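PDB 6GRH: microcin B17-processing protein McbB from Escherichia coli str. K-12 substr. MG1655, which is required to process the inactive precursor peptide McbA into the active antibiotic microcin B17. Local coordinates for residues Val135-Glu146 / Asn163-Tyr173. Sequence-based numbering, arbitrary orientation.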
loop_
_atom_site.group_PDB
_atom_site.type_symbol
_atom_site.label_atom_id
_atom_site.label_comp_id
_atom_site.label_asym_id
_atom_site.label_seq_id
_atom_site.Cartn_x
_atom_site.Cartn_y
_atom_site.Cartn_z
ATOM N N VAL B 135 7.787 -4.580 38.049
ATOM C CA VAL B 135 7.237 -5.683 37.241
ATOM C C VAL B 135 8.199 -6.882 37.203
ATOM O O VAL B 135 9.397 -6.707 37.005
ATOM C CB VAL B 135 6.949 -5.227 35.779
ATOM C CG1 VAL B 135 6.384 -6.366 34.953
ATOM C CG2 VAL B 135 5.989 -4.046 35.756
ATOM N N SER B 136 7.664 -8.091 37.342
ATOM C CA SER B 136 8.448 -9.341 37.290
ATOM C C SER B 136 8.945 -9.765 35.895
ATOM O O SER B 136 8.512 -9.214 34.889
ATOM C CB SER B 136 7.586 -10.498 37.805
ATOM O OG SER B 136 7.108 -10.237 39.113
ATOM N N ASP B 137 9.803 -10.799 35.879
ATOM C CA ASP B 137 10.259 -11.493 34.651
ATOM C C ASP B 137 9.110 -12.018 33.763
ATOM O O ASP B 137 8.072 -12.485 34.251
ATOM C CB ASP B 137 11.191 -12.690 34.989
ATOM C CG ASP B 137 12.619 -12.256 35.409
ATOM O OD1 ASP B 137 12.836 -11.063 35.719
ATOM O OD2 ASP B 137 13.539 -13.119 35.429
ATOM N N SER B 138 9.325 -11.955 32.447
ATOM C CA SER B 138 8.406 -12.526 31.480
ATOM C C SER B 138 6.973 -11.998 31.610
ATOM O O SER B 138 6.027 -12.763 31.520
ATOM C CB SER B 138 8.415 -14.058 31.557
ATOM O OG SER B 138 9.734 -14.532 31.457
ATOM N N THR B 139 6.832 -10.691 31.800
ATOM C CA THR B 139 5.536 -10.052 31.934
ATOM C C THR B 139 5.220 -9.245 30.687
ATOM O O THR B 139 6.108 -8.542 30.165
ATOM C CB THR B 139 5.551 -9.095 33.128
ATOM O OG1 THR B 139 5.836 -9.843 34.312
ATOM C CG2 THR B 139 4.243 -8.365 33.287
ATOM N N LEU B 140 3.982 -9.364 30.203
ATOM C CA LEU B 140 3.449 -8.457 29.179
ATOM C C LEU B 140 2.915 -7.198 29.865
ATOM O O LEU B 140 2.047 -7.270 30.737
ATOM C CB LEU B 140 2.348 -9.124 28.373
ATOM C CG LEU B 140 1.635 -8.328 27.263
ATOM C CD1 LEU B 140 2.600 -7.941 26.161
ATOM C CD2 LEU B 140 0.488 -9.138 26.706
ATOM N N ILE B 141 3.448 -6.045 29.499
ATOM C CA ILE B 141 3.002 -4.783 30.047
ATOM C C ILE B 141 2.087 -4.092 29.038
ATOM O O ILE B 141 2.541 -3.700 27.941
ATOM C CB ILE B 141 4.200 -3.865 30.404
ATOM C CG1 ILE B 141 5.136 -4.575 31.384
ATOM C CG2 ILE B 141 3.703 -2.528 30.928
ATOM C CD1 ILE B 141 6.391 -3.803 31.739
ATOM N N TRP B 142 0.816 -3.934 29.408
ATOM C CA TRP B 142 -0.134 -3.180 28.621
ATOM C C TRP B 142 -0.221 -1.764 29.173
ATOM O O TRP B 142 -0.644 -1.568 30.299
ATOM C CB TRP B 142 -1.527 -3.834 28.643
ATOM C CG TRP B 142 -2.426 -3.258 27.576
ATOM C CD1 TRP B 142 -2.809 -1.934 27.452
ATOM C CD2 TRP B 142 -3.010 -3.941 26.473
ATOM N NE1 TRP B 142 -3.614 -1.778 26.360
ATOM C CE2 TRP B 142 -3.731 -2.977 25.720
ATOM C CE3 TRP B 142 -3.005 -5.272 26.043
ATOM C CZ2 TRP B 142 -4.439 -3.298 24.558
ATOM C CZ3 TRP B 142 -3.698 -5.601 24.887
ATOM C CH2 TRP B 142 -4.406 -4.608 24.153
ATOM N N LEU B 143 0.194 -0.768 28.374
ATOM C CA LEU B 143 0.090 0.631 28.769
ATOM C C LEU B 143 -1.062 1.286 28.025
ATOM O O LEU B 143 -1.007 1.394 26.812
ATOM C CB LEU B 143 1.391 1.347 28.474
ATOM C CG LEU B 143 1.475 2.858 28.670
ATOM C CD1 LEU B 143 1.174 3.285 30.103
ATOM C CD2 LEU B 143 2.873 3.321 28.242
ATOM N N HIS B 144 -2.090 1.726 28.748
ATOM C CA HIS B 144 -3.268 2.315 28.136
ATOM C C HIS B 144 -3.367 3.760 28.602
ATOM O O HIS B 144 -3.463 4.014 29.798
ATOM C CB HIS B 144 -4.529 1.535 28.497
ATOM C CG HIS B 144 -5.788 2.180 28.024
ATOM N ND1 HIS B 144 -6.143 2.208 26.697
ATOM C CD2 HIS B 144 -6.731 2.883 28.684
ATOM C CE1 HIS B 144 -7.279 2.872 26.568
ATOM N NE2 HIS B 144 -7.676 3.261 27.763
ATOM N N LEU B 145 -3.385 4.694 27.642
ATOM C CA LEU B 145 -3.469 6.128 27.921
ATOM C C LEU B 145 -4.661 6.805 27.239
ATOM O O LEU B 145 -4.775 6.755 26.005
ATOM C CB LEU B 145 -2.187 6.815 27.455
ATOM C CG LEU B 145 -0.910 6.349 28.157
ATOM C CD1 LEU B 145 0.314 7.022 27.558
ATOM C CD2 LEU B 145 -0.993 6.633 29.647
ATOM N N GLU B 146 -5.547 7.411 28.029
ATOM C CA GLU B 146 -6.527 8.379 27.520
ATOM C C GLU B 146 -5.889 9.733 27.249
ATOM O O GLU B 146 -6.172 10.376 26.235
ATOM C CB GLU B 146 -7.714 8.551 28.480
ATOM C CG GLU B 146 -8.712 7.436 28.353
ATOM C CD GLU B 146 -10.077 7.680 28.981
ATOM O OE1 GLU B 146 -10.455 8.826 29.324
ATOM O OE2 GLU B 146 -10.790 6.671 29.074
ATOM N N ASN B 163 13.986 -5.731 31.560
ATOM C CA ASN B 163 13.422 -6.865 32.315
ATOM C C ASN B 163 13.471 -8.095 31.415
ATOM O O ASN B 163 12.967 -8.042 30.278
ATOM C CB ASN B 163 11.982 -6.624 32.753
ATOM C CG ASN B 163 11.861 -5.687 33.935
ATOM O OD1 ASN B 163 12.735 -4.901 34.223
ATOM N ND2 ASN B 163 10.723 -5.762 34.613
ATOM N N PRO B 164 14.088 -9.190 31.893
ATOM C CA PRO B 164 14.116 -10.449 31.135
ATOM C C PRO B 164 12.726 -10.898 30.653
ATOM O O PRO B 164 11.778 -10.948 31.436
ATOM C CB PRO B 164 14.668 -11.453 32.144
ATOM C CG PRO B 164 15.478 -10.641 33.105
ATOM C CD PRO B 164 14.810 -9.304 33.184
ATOM N N GLY B 165 12.601 -11.163 29.359
ATOM C CA GLY B 165 11.360 -11.664 28.784
ATOM C C GLY B 165 10.199 -10.688 28.680
ATOM O O GLY B 165 9.098 -11.105 28.346
ATOM N N VAL B 166 10.436 -9.403 28.931
ATOM C CA VAL B 166 9.373 -8.401 28.924
ATOM C C VAL B 166 8.840 -8.209 27.506
ATOM O O VAL B 166 9.534 -8.504 26.534
ATOM C CB VAL B 166 9.889 -7.055 29.465
ATOM C CG1 VAL B 166 10.845 -6.361 28.495
ATOM C CG2 VAL B 166 8.761 -6.128 29.844
ATOM N N ALA B 167 7.604 -7.761 27.404
ATOM C CA ALA B 167 7.059 -7.197 26.179
ATOM C C ALA B 167 6.059 -6.115 26.566
ATOM O O ALA B 167 5.590 -6.068 27.697
ATOM C CB ALA B 167 6.402 -8.257 25.308
ATOM N N PHE B 168 5.762 -5.240 25.614
ATOM C CA PHE B 168 4.864 -4.123 25.828
ATOM C C PHE B 168 3.811 -4.085 24.746
ATOM O O PHE B 168 4.101 -4.413 23.567
ATOM C CB PHE B 168 5.600 -2.779 25.755
ATOM C CG PHE B 168 6.785 -2.661 26.665
ATOM C CD1 PHE B 168 8.013 -3.219 26.311
ATOM C CD2 PHE B 168 6.683 -1.980 27.846
ATOM C CE1 PHE B 168 9.123 -3.090 27.127
ATOM C CE2 PHE B 168 7.780 -1.834 28.675
ATOM C CZ PHE B 168 9.007 -2.384 28.309
ATOM N N ILE B 169 2.622 -3.617 25.139
ATOM C CA ILE B 169 1.583 -3.198 24.204
ATOM C C ILE B 169 1.176 -1.838 24.689
ATOM O O ILE B 169 1.164 -1.606 25.889
ATOM C CB ILE B 169 0.379 -4.155 24.223
ATOM C CG1 ILE B 169 0.806 -5.463 23.577
ATOM C CG2 ILE B 169 -0.820 -3.565 23.470
ATOM C CD1 ILE B 169 -0.117 -6.616 23.839
ATOM N N GLN B 170 0.924 -0.932 23.756
ATOM C CA GLN B 170 0.490 0.412 24.069
ATOM C C GLN B 170 -0.807 0.679 23.375
ATOM O O GLN B 170 -0.945 0.355 22.183
ATOM C CB GLN B 170 1.498 1.467 23.605
ATOM C CG GLN B 170 2.917 1.312 24.108
ATOM C CD GLN B 170 3.755 0.255 23.400
ATOM O OE1 GLN B 170 4.622 -0.347 24.023
ATOM N NE2 GLN B 170 3.562 0.076 22.115
ATOM N N SER B 171 -1.726 1.324 24.080
ATOM C CA SER B 171 -2.998 1.724 23.488
ATOM C C SER B 171 -3.348 3.165 23.850
ATOM O O SER B 171 -2.996 3.664 24.900
ATOM C CB SER B 171 -4.114 0.730 23.851
ATOM O OG SER B 171 -4.396 0.731 25.228
ATOM N N TYR B 172 -3.984 3.852 22.917
ATOM C CA TYR B 172 -4.134 5.310 22.962
ATOM C C TYR B 172 -5.083 5.708 21.815
ATOM O O TYR B 172 -5.449 4.865 20.981
ATOM C CB TYR B 172 -2.747 6.015 22.834
ATOM C CG TYR B 172 -1.978 5.576 21.627
ATOM C CD1 TYR B 172 -1.218 4.419 21.646
ATOM C CD2 TYR B 172 -2.083 6.269 20.427
ATOM C CE1 TYR B 172 -0.540 3.984 20.530
ATOM C CE2 TYR B 172 -1.419 5.841 19.300
ATOM C CZ TYR B 172 -0.654 4.708 19.350
ATOM O OH TYR B 172 -0.026 4.266 18.235
ATOM N N TYR B 173 -5.468 6.977 21.795
ATOM C CA TYR B 173 -6.433 7.493 20.863
ATOM C C TYR B 173 -5.771 8.506 19.954
ATOM O O TYR B 173 -4.937 9.274 20.376
ATOM C CB TYR B 173 -7.622 8.091 21.600
ATOM C CG TYR B 173 -8.319 7.069 22.471
ATOM C CD1 TYR B 173 -9.385 6.315 21.982
ATOM C CD2 TYR B 173 -7.882 6.826 23.785
ATOM C CE1 TYR B 173 -10.021 5.362 22.781
ATOM C CE2 TYR B 173 -8.504 5.878 24.593
ATOM C CZ TYR B 173 -9.578 5.137 24.081
ATOM O OH TYR B 173 -10.179 4.191 24.879
HETATM O O HOH W 1 9.182 -8.880 32.199
HETATM O O HOH W 2 -10.121 4.548 27.581
HETATM O O HOH W 3 -4.605 8.630 24.109
#
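Ile-169 lays its CG2 methyl squarely over the six-membered ring of Trp-142, 3.5 Å from the centroid and 2° off the ring normal, a CH-pi contact. With CG1 beside the backbone N (chi1 -71°), the other branch of Ile-169 runs toward Leu-140, where CD1 of one meets CD1 of the other at 3.8 Å; Leu-250 of helix 236-254 packs on both Trp-142 and Leu-140. At its edge the indole sends NE1, in the ring plane, to Ser-171 OG at 2.9 Å. Ser-171 OG is also hydrogen-bonded to His-144 ND1, at 2.7 Å. Farther along this face, a water bridges His-144 NE2, Tyr-173 OH and Glu-146 OE2; Tyr-173 OH also bonds Ser-242, and Glu-146 OE2 also forms a salt bridge with Arg-239. On the opposite face, which packs against helix 150-160, Ile-141 CD1 touches both Val-166 CG2 and Phe-168 CE2.

Strands 139-144 and 167-173 are parallel neighbours, joined by helix 150-160 in a beta-alpha-beta unit. Their backbone bonds alternate, as where Ile-141 N reaches Ala-167 O (2.8 Å) and Ile-141 O receives Ile-169 N. Before the strands, Ser-138 N bonds the carbonyl of Pro-164, which lies in the type II turn from Asn-163 to Val-166.

Because Trp-142 NE1 donates to it, the buried Ser-171 hydroxyl accepts at least one bond, and sharing the hydroxyl between the two ring nitrogens probably restricts its rotation and the orientation of both rings.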